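Local coordinates for type III Pentaketide Synthase (Neurospora crassa, PDB 3EUO), which probably acts as an acyltransferase of the chalcone and stilbene synthase family, building pentaketide products as a type III polyketide synthase, at residues Lys71-Val76 against Thr178-Ser183; Ser283-Pro288 against Val356-Val361; Thr301-Ala306 against Glu315-Ser320. One frame throughout, in Å; residues are numbered along the deposited sequence.

Contact 1 lies in the N-terminal part of the family fold, while contacts 2 and 3 lie in the C-terminal part. The centres of contacts 1 and 2 are 42 Å apart, on opposite sides of the chain's centre. Contacts 2 and 3 are neighbours, with nearest atoms about 5 Å apart, and 301-306 with 315-320 is nested inside the loop that contact 2 closes. Both adjoin strand 292-295. Contacts 1 and 3 are buried contacts between a helix and the lead-in to another, with a leucine at the centre of each; a water bridges the first. Contact 2 is only partly buried. It joins a loop to the start of a strand through a tyrosine pair and a direct hydrogen bond.

Contact 1: Lys71-Val76 against Thr178-Ser183; sequences KELHEV and TTMVRS
Leu73 of helix 70-96 sends its two methyl branches to different residues in the 3-10 turn that leads into helix 181-191. CD2 goes to Thr179. It lies 3.4 Å from Thr179 OG1, and the two side chains pass each other in opposite directions. CD1 takes the other side and meets the Met180 chain at CG, 3.8 Å from Leu73 CD1. The Met180 side chain runs at a slant to that of Leu73. Thr179 is split in the same way. With chi1 at 51°, its OG1 sits between the backbone N and the carbonyl carbon, and its methyl swings over to the next helical turn. There Thr179 CG2 rests 4.1 Å from Val76 CG1, a looser touch than those of Leu73.

No direct hydrogen bond crosses between the segments. A water does the polar work instead. It donates to Leu73 O at 2.9 Å and is also hydrogen-bonded to Thr179 OG1 at 2.8 Å. Around the contact, Pro68 touches Leu73 and Leu61 touches Thr179. Met180 holds the N-cap position of helix 181-191, so the contact reaches the very start of that helix.

The chemistry is thus mixed. Apolar groups of Leu73, Val76 and Met180 pack against a threonine that offers both methyl and oxygens. The hydroxyl of buried Thr179 has a water partner, which links it to a backbone carbonyl of the facing helix.

Contact 2: Ser283-Pro288 against Val356-Val361; sequences SSYQKP and VKEYVV
Tyr285, in the loop between helix 258-277 and strand 292-295, presents the face of its ring to the edge of Tyr359 at the start of strand 359-366. Its CG lies anti to the carbonyl carbon (chi1 -65°), which carries the ring across to the strand. This is the tight part. The pair is T-shaped, with centroids 4.8 Å apart and planes at 61°. Tyr359 CD2 stands over the centre of the Tyr285 ring, 3.4 Å above its plane. Leu281, Pro282 and Phe291 also touch the buried Tyr359.

Glu358 N donates to Tyr285 OH at 2.9 Å, with an angle of 170°. One nearly straight backbone bond thus holds the hydroxyl end. Lys357 CB lies at the ring edge, 4.0 Å from Tyr285 CE1, but the amine of Lys357 turns elsewhere and bonds to Lys355 O.

The other side is looser, and exposed at Glu358. Its carboxylate plane is nearly perpendicular to the Tyr285 ring. A water donates to Glu358 OE1 at 3.1 Å. It also sits very close to Tyr285 OH, so a bond there is doubtful. Glu358 OE2 has a long, weak ion pair with Lys377.

Strand 359-366 lies between strands 370-378 and 292-295 in the large mixed sheet. The contact ties a connecting loop to the entry of this strand, in the C-terminal half of a thiolase-like fold.

Contact 3: Thr301-Ala306 against Glu315-Ser320; sequences TILSGA and EHMRAS
Apolar packing comes first. Met317, just before helix 318-327, reaches across to Leu303 and Ala306 on one side of helix 300-310. Its chain is extended at chi2, then bent at chi3 (-41°). The bend packs CE over Leu303 near its CB, with Met317 CE 3.8 Å from Leu303 CB. The sulfur stops nearer the next turn and packs against the alanine methyl, with Met317 SD 3.9 Å from Ala306 CB. Leu303 also has a second neighbour, as its CD2 lies 3.9 Å from Ser320 CB. Met295 of strand 292-295 touches Leu303, Ala306 and Met317, so the strand lines the same apolar patch.

The closest approach is between a methyl and a backbone carbonyl. Met317 CE lies 3.4 Å from Leu303 O, which is a van der Waals contact.

No hydrogen bond crosses between the segments, and the polar ends of Ser320 and Arg318 have other partners. Ser320 offers the contact its CB, while its hydroxyl bonds to Met295 O. Within 315-320, Arg318 NH1 donates to Glu315 O at 2.8 Å. The acceptor lies almost in the guanidinium plane, and the bond is moderately bent at 156°. Arg318 NH1 also forms a salt bridge with Asp292, just at the start of strand 292-295.

The chemistry therefore divides cleanly. Helix 300-310 and the start of helix 318-327 meet by van der Waals contact of Leu303 and Ala306 with Met317 and Ser320 CB. Arg318 is paired with Asp292, so its charge is probably balanced there rather than in this contact.

Contact 1: Lys71-Val76 against Thr178-Ser183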
ATOM      1  N   LYS A  71       7.216 -15.424   7.888  1.00 13.78           N
ATOM      2  CA  LYS A  71       8.031 -14.684   8.861  1.00 15.12           C
ATOM      3  C   LYS A  71       9.522 -14.792   8.536  1.00 14.57           C
ATOM      4  O   LYS A  71      10.271 -13.812   8.643  1.00 14.35           O
ATOM      5  CB  LYS A  71       7.770 -15.199  10.281  1.00 14.63           C
ATOM      6  CG  LYS A  71       8.595 -14.503  11.373  1.00 16.60           C
ATOM      7  CD  LYS A  71       8.261 -15.051  12.751  1.00 17.60           C
ATOM      8  CE  LYS A  71       8.960 -14.265  13.857  1.00 22.82           C
ATOM      9  NZ  LYS A  71       8.380 -12.879  14.024  1.00 26.74           N
ATOM     10  N   GLU A  72       9.951 -15.995   8.166  1.00 14.71           N
ATOM     11  CA  GLU A  72      11.341 -16.249   7.841  1.00 15.18           C
ATOM     12  C   GLU A  72      11.726 -15.541   6.539  1.00 14.67           C
ATOM     13  O   GLU A  72      12.826 -14.997   6.419  1.00 14.39           O
ATOM     14  CB  GLU A  72      11.614 -17.754   7.800  1.00 15.08           C
ATOM     15  CG  GLU A  72      11.596 -18.388   9.207  1.00 16.12           C
ATOM     16  CD  GLU A  72      11.397 -19.900   9.217  1.00 16.91           C
ATOM     17  OE1 GLU A  72      10.915 -20.488   8.222  1.00 17.51           O
ATOM     18  OE2 GLU A  72      11.709 -20.513  10.262  1.00 19.68           O
ATOM     19  N   LEU A  73      10.793 -15.514   5.591  1.00 14.58           N
ATOM     20  CA  LEU A  73      10.959 -14.737   4.364  1.00 14.06           C
ATOM     21  C   LEU A  73      11.139 -13.265   4.677  1.00 14.19           C
ATOM     22  O   LEU A  73      12.020 -12.605   4.113  1.00 13.96           O
ATOM     23  CB  LEU A  73       9.765 -14.942   3.421  1.00 13.75           C
ATOM     24  CG  LEU A  73       9.659 -16.318   2.758  1.00 13.64           C
ATOM     25  CD1 LEU A  73       8.317 -16.467   2.065  1.00 13.17           C
ATOM     26  CD2 LEU A  73      10.805 -16.542   1.766  1.00 13.27           C
ATOM     27  N   HIS A  74      10.319 -12.748   5.588  1.00 13.92           N
ATOM     28  CA  HIS A  74      10.399 -11.335   5.932  1.00 14.03           C
ATOM     29  C   HIS A  74      11.777 -10.964   6.472  1.00 14.05           C
ATOM     30  O   HIS A  74      12.327  -9.922   6.123  1.00 13.89           O
ATOM     31  CB  HIS A  74       9.324 -10.915   6.931  1.00 14.12           C
ATOM     32  CG  HIS A  74       9.497  -9.506   7.398  1.00 13.91           C
ATOM     33  ND1 HIS A  74      10.014  -9.193   8.635  1.00 16.72           N
ATOM     34  CD2 HIS A  74       9.297  -8.327   6.764  1.00 13.04           C
ATOM     35  CE1 HIS A  74      10.088  -7.880   8.758  1.00 14.51           C
ATOM     36  NE2 HIS A  74       9.663  -7.331   7.634  1.00 16.23           N
ATOM     37  N   GLU A  75      12.335 -11.832   7.309  1.00 14.14           N
ATOM     38  CA  GLU A  75      13.650 -11.588   7.889  1.00 14.51           C
ATOM     39  C   GLU A  75      14.709 -11.366   6.812  1.00 14.22           C
ATOM     40  O   GLU A  75      15.527 -10.454   6.930  1.00 14.39           O
ATOM     41  CB  GLU A  75      14.039 -12.728   8.826  1.00 14.92           C
ATOM     42  CG  GLU A  75      13.221 -12.713  10.115  1.00 17.14           C
ATOM     43  CD  GLU A  75      13.291 -14.009  10.903  1.00 21.07           C
ATOM     44  OE1 GLU A  75      13.909 -14.992  10.433  1.00 21.88           O
ATOM     45  OE2 GLU A  75      12.717 -14.038  12.013  1.00 23.41           O
ATOM     46  N   VAL A  76      14.662 -12.169   5.752  1.00 13.75           N
ATOM     47  CA  VAL A  76      15.625 -12.059   4.651  1.00 14.00           C
ATOM     48  C   VAL A  76      15.304 -10.887   3.707  1.00 14.20           C
ATOM     49  O   VAL A  76      16.222 -10.244   3.163  1.00 13.97           O
ATOM     50  CB  VAL A  76      15.803 -13.418   3.916  1.00 14.14           C
ATOM     51  CG1 VAL A  76      16.511 -13.260   2.566  1.00 14.79           C
ATOM     52  CG2 VAL A  76      16.605 -14.376   4.807  1.00 14.23           C
ATOM     53  N   THR A 178      12.994 -14.814  -5.271  1.00 12.89           N
ATOM     54  CA  THR A 178      13.712 -16.094  -5.434  1.00 13.50           C
ATOM     55  C   THR A 178      13.687 -16.965  -4.190  1.00 13.81           C
ATOM     56  O   THR A 178      13.826 -18.189  -4.283  1.00 14.21           O
ATOM     57  CB  THR A 178      15.182 -15.917  -5.884  1.00 13.62           C
ATOM     58  OG1 THR A 178      15.902 -15.186  -4.888  1.00 13.97           O
ATOM     59  CG2 THR A 178      15.261 -15.212  -7.233  1.00 13.58           C
ATOM     60  N   THR A 179      13.489 -16.334  -3.036  1.00 13.78           N
ATOM     61  CA  THR A 179      13.444 -17.037  -1.755  1.00 13.62           C
ATOM     62  C   THR A 179      12.178 -17.885  -1.611  1.00 13.29           C
ATOM     63  O   THR A 179      12.065 -18.686  -0.683  1.00 13.62           O
ATOM     64  CB  THR A 179      13.542 -16.050  -0.578  1.00 13.59           C
ATOM     65  OG1 THR A 179      12.578 -14.996  -0.750  1.00 13.64           O
ATOM     66  CG2 THR A 179      14.948 -15.440  -0.510  1.00 13.81           C
ATOM     67  N   MET A 180      11.230 -17.699  -2.525  1.00 12.75           N
ATOM     68  CA  MET A 180       9.974 -18.443  -2.501  1.00 11.90           C
ATOM     69  C   MET A 180      10.037 -19.696  -3.374  1.00 12.44           C
ATOM     70  O   MET A 180       9.026 -20.379  -3.570  1.00 12.51           O
ATOM     71  CB  MET A 180       8.787 -17.523  -2.861  1.00 12.05           C
ATOM     72  CG  MET A 180       8.401 -16.563  -1.699  1.00 12.09           C
ATOM     73  SD  MET A 180       7.130 -15.337  -2.103  1.00  8.97           S
ATOM     74  CE  MET A 180       7.863 -13.894  -1.350  1.00 12.04           C
ATOM     75  N   VAL A 181      11.245 -20.024  -3.837  1.00 12.32           N
ATOM     76  CA  VAL A 181      11.471 -21.201  -4.672  1.00 12.65           C
ATOM     77  C   VAL A 181      10.965 -22.491  -4.003  1.00 12.55           C
ATOM     78  O   VAL A 181      10.290 -23.290  -4.654  1.00 12.56           O
ATOM     79  CB  VAL A 181      12.957 -21.314  -5.148  1.00 12.67           C
ATOM     80  CG1 VAL A 181      13.912 -21.454  -3.971  1.00 12.93           C
ATOM     81  CG2 VAL A 181      13.146 -22.477  -6.149  1.00 13.32           C
ATOM     82  N   ARG A 182      11.248 -22.671  -2.708  1.00 12.67           N
ATOM     83  CA  ARG A 182      10.849 -23.904  -2.007  1.00 13.03           C
ATOM     84  C   ARG A 182       9.331 -24.042  -1.893  1.00 12.95           C
ATOM     85  O   ARG A 182       8.795 -25.155  -1.998  1.00 12.60           O
ATOM     86  CB  ARG A 182      11.515 -24.007  -0.623  1.00 13.31           C
ATOM     87  CG  ARG A 182      13.018 -24.336  -0.658  1.00 13.99           C
ATOM     88  CD  ARG A 182      13.268 -25.813  -1.005  1.00 14.47           C
ATOM     89  NE  ARG A 182      12.593 -26.715  -0.066  1.00 16.49           N
ATOM     90  CZ  ARG A 182      13.079 -27.069   1.127  1.00 17.44           C
ATOM     91  NH1 ARG A 182      14.253 -26.605   1.542  1.00 17.85           N
ATOM     92  NH2 ARG A 182      12.379 -27.879   1.916  1.00 17.68           N
ATOM     93  N   SER A 183       8.652 -22.912  -1.686  1.00 12.24           N
ATOM     94  CA  SER A 183       7.190 -22.871  -1.631  1.00 12.20           C
ATOM     95  C   SER A 183       6.602 -23.286  -2.976  1.00 11.63           C
ATOM     96  O   SER A 183       5.663 -24.080  -3.045  1.00 10.97           O
ATOM     97  CB  SER A 183       6.713 -21.461  -1.278  1.00 12.29           C
ATOM     98  OG  SER A 183       5.340 -21.305  -1.593  1.00 13.80           O
TER
HETATM   99  O   HOH W   1      12.636 -13.121   1.275  1.00 15.63           O

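Contact 2: Ser283-Pro288 against Val356-Val361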
ATOM      1  N   SER A 283       5.095  15.416 -35.712  1.00 25.34           N
ATOM      2  CA  SER A 283       4.588  14.528 -36.760  1.00 25.43           C
ATOM      3  C   SER A 283       5.326  13.196 -36.836  1.00 25.23           C
ATOM      4  O   SER A 283       4.754  12.188 -37.246  1.00 25.35           O
ATOM      5  CB  SER A 283       4.611  15.219 -38.131  1.00 25.47           C
ATOM      6  OG  SER A 283       5.889  15.740 -38.437  1.00 26.52           O
ATOM      7  N   SER A 284       6.596  13.201 -36.441  1.00 25.23           N
ATOM      8  CA  SER A 284       7.425  11.993 -36.486  1.00 25.20           C
ATOM      9  C   SER A 284       7.136  11.003 -35.349  1.00 24.80           C
ATOM     10  O   SER A 284       7.741   9.928 -35.283  1.00 24.30           O
ATOM     11  CB  SER A 284       8.909  12.369 -36.533  1.00 25.28           C
ATOM     12  OG  SER A 284       9.226  13.321 -35.534  1.00 27.22           O
ATOM     13  N   TYR A 285       6.215  11.367 -34.460  1.00 24.59           N
ATOM     14  CA  TYR A 285       5.786  10.484 -33.375  1.00 24.63           C
ATOM     15  C   TYR A 285       4.268  10.327 -33.399  1.00 25.31           C
ATOM     16  O   TYR A 285       3.546  10.958 -32.626  1.00 25.33           O
ATOM     17  CB  TYR A 285       6.310  10.988 -32.020  1.00 24.23           C
ATOM     18  CG  TYR A 285       7.817  10.942 -31.954  1.00 23.19           C
ATOM     19  CD1 TYR A 285       8.481   9.785 -31.529  1.00 22.28           C
ATOM     20  CD2 TYR A 285       8.587  12.034 -32.359  1.00 22.84           C
ATOM     21  CE1 TYR A 285       9.863   9.731 -31.490  1.00 22.40           C
ATOM     22  CE2 TYR A 285       9.973  11.986 -32.323  1.00 22.33           C
ATOM     23  CZ  TYR A 285      10.603  10.836 -31.894  1.00 22.82           C
ATOM     24  OH  TYR A 285      11.972  10.790 -31.858  1.00 22.91           O
ATOM     25  N   GLN A 286       3.809   9.476 -34.312  1.00 25.88           N
ATOM     26  CA  GLN A 286       2.388   9.305 -34.609  1.00 27.03           C
ATOM     27  C   GLN A 286       1.934   7.857 -34.537  1.00 26.69           C
ATOM     28  O   GLN A 286       0.763   7.583 -34.265  1.00 27.31           O
ATOM     29  CB  GLN A 286       2.082   9.821 -36.014  1.00 27.52           C
ATOM     30  CG  GLN A 286       1.524  11.225 -36.065  1.00 30.49           C
ATOM     31  CD  GLN A 286       0.453  11.374 -37.143  1.00 33.72           C
ATOM     32  OE1 GLN A 286      -0.472  12.176 -37.009  1.00 36.05           O
ATOM     33  NE2 GLN A 286       0.575  10.598 -38.214  1.00 35.87           N
ATOM     34  N   LYS A 287       2.855   6.937 -34.808  1.00 26.33           N
ATOM     35  CA  LYS A 287       2.529   5.511 -34.880  1.00 25.97           C
ATOM     36  C   LYS A 287       3.411   4.707 -33.912  1.00 24.93           C
ATOM     37  O   LYS A 287       4.489   5.170 -33.546  1.00 24.32           O
ATOM     38  CB  LYS A 287       2.652   4.997 -36.327  1.00 26.15           C
ATOM     39  CG  LYS A 287       4.072   4.943 -36.883  1.00 26.93           C
ATOM     40  CD  LYS A 287       4.120   4.327 -38.286  1.00 27.29           C
ATOM     41  CE  LYS A 287       5.516   4.406 -38.883  1.00 28.55           C
ATOM     42  NZ  LYS A 287       5.953   5.818 -39.098  1.00 29.36           N
ATOM     43  N   PRO A 288       2.943   3.517 -33.481  1.00 24.11           N
ATOM     44  CA  PRO A 288       3.671   2.706 -32.490  1.00 23.38           C
ATOM     45  C   PRO A 288       5.168   2.548 -32.778  1.00 22.53           C
ATOM     46  O   PRO A 288       5.990   2.728 -31.877  1.00 22.41           O
ATOM     47  CB  PRO A 288       2.958   1.353 -32.563  1.00 23.38           C
ATOM     48  CG  PRO A 288       1.573   1.698 -32.951  1.00 24.04           C
ATOM     49  CD  PRO A 288       1.679   2.870 -33.887  1.00 24.30           C
ATOM     50  N   VAL A 356      17.544   6.782 -32.113  1.00 26.40           N
ATOM     51  CA  VAL A 356      17.188   6.827 -30.699  1.00 25.22           C
ATOM     52  C   VAL A 356      16.014   7.785 -30.569  1.00 24.03           C
ATOM     53  O   VAL A 356      16.119   8.962 -30.935  1.00 23.66           O
ATOM     54  CB  VAL A 356      18.360   7.317 -29.825  1.00 25.29           C
ATOM     55  CG1 VAL A 356      17.944   7.412 -28.360  1.00 25.35           C
ATOM     56  CG2 VAL A 356      19.560   6.397 -29.976  1.00 25.56           C
ATOM     57  N   LYS A 357      14.902   7.275 -30.051  1.00 22.65           N
ATOM     58  CA  LYS A 357      13.652   8.028 -30.037  1.00 21.61           C
ATOM     59  C   LYS A 357      13.566   9.028 -28.890  1.00 21.03           C
ATOM     60  O   LYS A 357      14.062   8.782 -27.789  1.00 20.61           O
ATOM     61  CB  LYS A 357      12.451   7.079 -30.026  1.00 21.69           C
ATOM     62  CG  LYS A 357      12.439   6.067 -31.175  1.00 21.66           C
ATOM     63  CD  LYS A 357      12.665   6.726 -32.547  1.00 22.68           C
ATOM     64  CE  LYS A 357      12.412   5.745 -33.690  1.00 23.22           C
ATOM     65  NZ  LYS A 357      13.307   4.563 -33.650  1.00 24.40           N
ATOM     66  N   GLU A 358      12.921  10.154 -29.174  1.00 19.84           N
ATOM     67  CA  GLU A 358      12.730  11.235 -28.216  1.00 19.63           C
ATOM     68  C   GLU A 358      11.559  10.944 -27.282  1.00 18.57           C
ATOM     69  O   GLU A 358      11.416  11.580 -26.234  1.00 18.04           O
ATOM     70  CB  GLU A 358      12.474  12.534 -28.979  1.00 19.97           C
ATOM     71  CG  GLU A 358      12.816  13.791 -28.222  1.00 23.62           C
ATOM     72  CD  GLU A 358      13.265  14.925 -29.134  1.00 26.41           C
ATOM     73  OE1 GLU A 358      13.514  14.686 -30.341  1.00 28.16           O
ATOM     74  OE2 GLU A 358      13.379  16.059 -28.631  1.00 28.80           O
ATOM     75  N   TYR A 359      10.717   9.993 -27.677  1.00 17.50           N
ATOM     76  CA  TYR A 359       9.516   9.663 -26.918  1.00 17.28           C
ATOM     77  C   TYR A 359       9.447   8.173 -26.654  1.00 16.84           C
ATOM     78  O   TYR A 359       9.686   7.355 -27.547  1.00 16.84           O
ATOM     79  CB  TYR A 359       8.256  10.161 -27.632  1.00 17.53           C
ATOM     80  CG  TYR A 359       8.195  11.667 -27.745  1.00 18.14           C
ATOM     81  CD1 TYR A 359       7.564  12.439 -26.765  1.00 17.69           C
ATOM     82  CD2 TYR A 359       8.779  12.326 -28.830  1.00 18.51           C
ATOM     83  CE1 TYR A 359       7.524  13.826 -26.860  1.00 18.85           C
ATOM     84  CE2 TYR A 359       8.747  13.710 -28.927  1.00 17.76           C
ATOM     85  CZ  TYR A 359       8.109  14.449 -27.950  1.00 18.47           C
ATOM     86  OH  TYR A 359       8.075  15.817 -28.052  1.00 19.40           O
ATOM     87  N   VAL A 360       9.108   7.832 -25.414  1.00 16.22           N
ATOM     88  CA  VAL A 360       9.185   6.464 -24.924  1.00 15.44           C
ATOM     89  C   VAL A 360       7.849   6.081 -24.307  1.00 14.96           C
ATOM     90  O   VAL A 360       7.307   6.805 -23.468  1.00 14.78           O
ATOM     91  CB  VAL A 360      10.318   6.308 -23.865  1.00 15.35           C
ATOM     92  CG1 VAL A 360      10.492   4.857 -23.448  1.00 15.16           C
ATOM     93  CG2 VAL A 360      11.634   6.868 -24.396  1.00 15.89           C
ATOM     94  N   VAL A 361       7.311   4.948 -24.740  1.00 14.46           N
ATOM     95  CA  VAL A 361       6.090   4.432 -24.152  1.00 14.26           C
ATOM     96  C   VAL A 361       6.479   3.407 -23.092  1.00 14.38           C
ATOM     97  O   VAL A 361       7.209   2.460 -23.392  1.00 14.03           O
ATOM     98  CB  VAL A 361       5.173   3.796 -25.224  1.00 14.40           C
ATOM     99  CG1 VAL A 361       3.934   3.203 -24.586  1.00 13.87           C
ATOM    100  CG2 VAL A 361       4.779   4.836 -26.271  1.00 15.28           C
TER
HETATM  101  O   HOH W   2      13.346  12.699 -32.741  1.00 27.00           O

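Contact 3: Thr301-Ala306 against Glu315-Ser320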
ATOM      1  N   THR A 301       6.457 -14.187 -24.095  1.00 22.60           N
ATOM      2  CA  THR A 301       5.263 -13.995 -24.921  1.00 22.29           C
ATOM      3  C   THR A 301       4.734 -12.570 -24.842  1.00 21.68           C
ATOM      4  O   THR A 301       4.017 -12.128 -25.736  1.00 21.52           O
ATOM      5  CB  THR A 301       4.123 -14.976 -24.569  1.00 22.50           C
ATOM      6  OG1 THR A 301       3.617 -14.681 -23.262  1.00 24.36           O
ATOM      7  CG2 THR A 301       4.616 -16.419 -24.609  1.00 23.04           C
ATOM      8  N   ILE A 302       5.069 -11.860 -23.763  1.00 20.91           N
ATOM      9  CA  ILE A 302       4.658 -10.467 -23.612  1.00 20.59           C
ATOM     10  C   ILE A 302       5.393  -9.589 -24.622  1.00 20.19           C
ATOM     11  O   ILE A 302       4.792  -8.723 -25.269  1.00 19.72           O
ATOM     12  CB  ILE A 302       4.899  -9.936 -22.168  1.00 20.52           C
ATOM     13  CG1 ILE A 302       4.122 -10.773 -21.139  1.00 21.51           C
ATOM     14  CG2 ILE A 302       4.552  -8.441 -22.069  1.00 20.12           C
ATOM     15  CD1 ILE A 302       2.620 -10.871 -21.387  1.00 22.71           C
ATOM     16  N   LEU A 303       6.693  -9.824 -24.750  1.00 19.91           N
ATOM     17  CA  LEU A 303       7.519  -9.075 -25.684  1.00 19.72           C
ATOM     18  C   LEU A 303       7.172  -9.417 -27.126  1.00 19.91           C
ATOM     19  O   LEU A 303       6.930  -8.518 -27.929  1.00 20.29           O
ATOM     20  CB  LEU A 303       9.007  -9.298 -25.412  1.00 19.62           C
ATOM     21  CG  LEU A 303       9.490  -8.912 -24.006  1.00 19.39           C
ATOM     22  CD1 LEU A 303      10.949  -9.261 -23.837  1.00 19.98           C
ATOM     23  CD2 LEU A 303       9.233  -7.430 -23.701  1.00 17.51           C
ATOM     24  N   SER A 304       7.132 -10.707 -27.456  1.00 19.91           N
ATOM     25  CA  SER A 304       6.779 -11.106 -28.826  1.00 19.77           C
ATOM     26  C   SER A 304       5.339 -10.699 -29.155  1.00 19.67           C
ATOM     27  O   SER A 304       5.050 -10.285 -30.275  1.00 19.73           O
ATOM     28  CB  SER A 304       7.009 -12.605 -29.056  1.00 19.87           C
ATOM     29  OG  SER A 304       6.241 -13.388 -28.161  1.00 20.06           O
ATOM     30  N   GLY A 305       4.448 -10.796 -28.169  1.00 19.36           N
ATOM     31  CA  GLY A 305       3.070 -10.326 -28.317  1.00 19.25           C
ATOM     32  C   GLY A 305       2.953  -8.841 -28.624  1.00 19.36           C
ATOM     33  O   GLY A 305       2.131  -8.439 -29.455  1.00 18.61           O
ATOM     34  N   ALA A 306       3.764  -8.026 -27.946  1.00 19.31           N
ATOM     35  CA  ALA A 306       3.792  -6.580 -28.189  1.00 19.79           C
ATOM     36  C   ALA A 306       4.301  -6.263 -29.593  1.00 20.09           C
ATOM     37  O   ALA A 306       3.735  -5.415 -30.287  1.00 20.27           O
ATOM     38  CB  ALA A 306       4.629  -5.871 -27.141  1.00 19.28           C
ATOM     39  N   GLU A 315      14.134  -4.630 -31.360  1.00 18.65           N
ATOM     40  CA  GLU A 315      14.987  -3.491 -31.075  1.00 18.83           C
ATOM     41  C   GLU A 315      14.206  -2.301 -30.521  1.00 18.21           C
ATOM     42  O   GLU A 315      14.770  -1.470 -29.807  1.00 18.28           O
ATOM     43  CB  GLU A 315      15.778  -3.087 -32.322  1.00 19.26           C
ATOM     44  CG  GLU A 315      16.944  -4.033 -32.631  1.00 20.95           C
ATOM     45  CD  GLU A 315      16.511  -5.326 -33.312  1.00 24.09           C
ATOM     46  OE1 GLU A 315      15.395  -5.374 -33.873  1.00 25.50           O
ATOM     47  OE2 GLU A 315      17.297  -6.301 -33.284  1.00 26.83           O
ATOM     48  N   HIS A 316      12.915  -2.236 -30.842  1.00 18.02           N
ATOM     49  CA  HIS A 316      12.026  -1.225 -30.275  1.00 18.12           C
ATOM     50  C   HIS A 316      11.941  -1.363 -28.760  1.00 17.96           C
ATOM     51  O   HIS A 316      11.780  -0.372 -28.059  1.00 18.01           O
ATOM     52  CB  HIS A 316      10.628  -1.317 -30.872  1.00 18.07           C
ATOM     53  CG  HIS A 316      10.498  -0.653 -32.207  1.00 19.93           C
ATOM     54  ND1 HIS A 316      10.949  -1.234 -33.372  1.00 21.81           N
ATOM     55  CD2 HIS A 316       9.964   0.539 -32.559  1.00 20.22           C
ATOM     56  CE1 HIS A 316      10.704  -0.422 -34.388  1.00 21.67           C
ATOM     57  NE2 HIS A 316      10.108   0.662 -33.920  1.00 21.69           N
ATOM     58  N   MET A 317      12.042  -2.599 -28.275  1.00 18.04           N
ATOM     59  CA  MET A 317      12.048  -2.882 -26.842  1.00 18.51           C
ATOM     60  C   MET A 317      13.389  -3.471 -26.383  1.00 17.46           C
ATOM     61  O   MET A 317      13.412  -4.349 -25.523  1.00 17.23           O
ATOM     62  CB  MET A 317      10.924  -3.860 -26.488  1.00 18.50           C
ATOM     63  CG  MET A 317       9.516  -3.333 -26.683  1.00 19.67           C
ATOM     64  SD  MET A 317       8.268  -4.638 -26.489  1.00 21.97           S
ATOM     65  CE  MET A 317       9.052  -5.954 -27.303  1.00  7.81           C
ATOM     66  N   ARG A 318      14.494  -2.965 -26.937  1.00 16.43           N
ATOM     67  CA  ARG A 318      15.842  -3.512 -26.691  1.00 15.85           C
ATOM     68  C   ARG A 318      16.258  -3.591 -25.210  1.00 15.40           C
ATOM     69  O   ARG A 318      16.904  -4.557 -24.787  1.00 15.66           O
ATOM     70  CB  ARG A 318      16.891  -2.729 -27.493  1.00 15.90           C
ATOM     71  CG  ARG A 318      16.963  -1.246 -27.157  1.00 15.36           C
ATOM     72  CD  ARG A 318      17.681  -0.482 -28.252  1.00 14.79           C
ATOM     73  NE  ARG A 318      17.594   0.965 -28.073  1.00 15.64           N
ATOM     74  CZ  ARG A 318      16.537   1.706 -28.401  1.00 15.93           C
ATOM     75  NH1 ARG A 318      15.444   1.145 -28.911  1.00 15.63           N
ATOM     76  NH2 ARG A 318      16.570   3.017 -28.212  1.00 17.17           N
ATOM     77  N   ALA A 319      15.902  -2.572 -24.433  1.00 15.01           N
ATOM     78  CA  ALA A 319      16.202  -2.557 -22.997  1.00 14.41           C
ATOM     79  C   ALA A 319      15.367  -3.583 -22.212  1.00 14.44           C
ATOM     80  O   ALA A 319      15.819  -4.112 -21.194  1.00 14.24           O
ATOM     81  CB  ALA A 319      16.020  -1.152 -22.434  1.00 14.19           C
ATOM     82  N   SER A 320      14.159  -3.859 -22.699  1.00 14.25           N
ATOM     83  CA  SER A 320      13.281  -4.873 -22.107  1.00 14.29           C
ATOM     84  C   SER A 320      13.876  -6.255 -22.319  1.00 14.69           C
ATOM     85  O   SER A 320      13.949  -7.049 -21.391  1.00 14.91           O
ATOM     86  CB  SER A 320      11.889  -4.801 -22.724  1.00 14.40           C
ATOM     87  OG  SER A 320      11.276  -3.554 -22.450  1.00 14.93           O
TER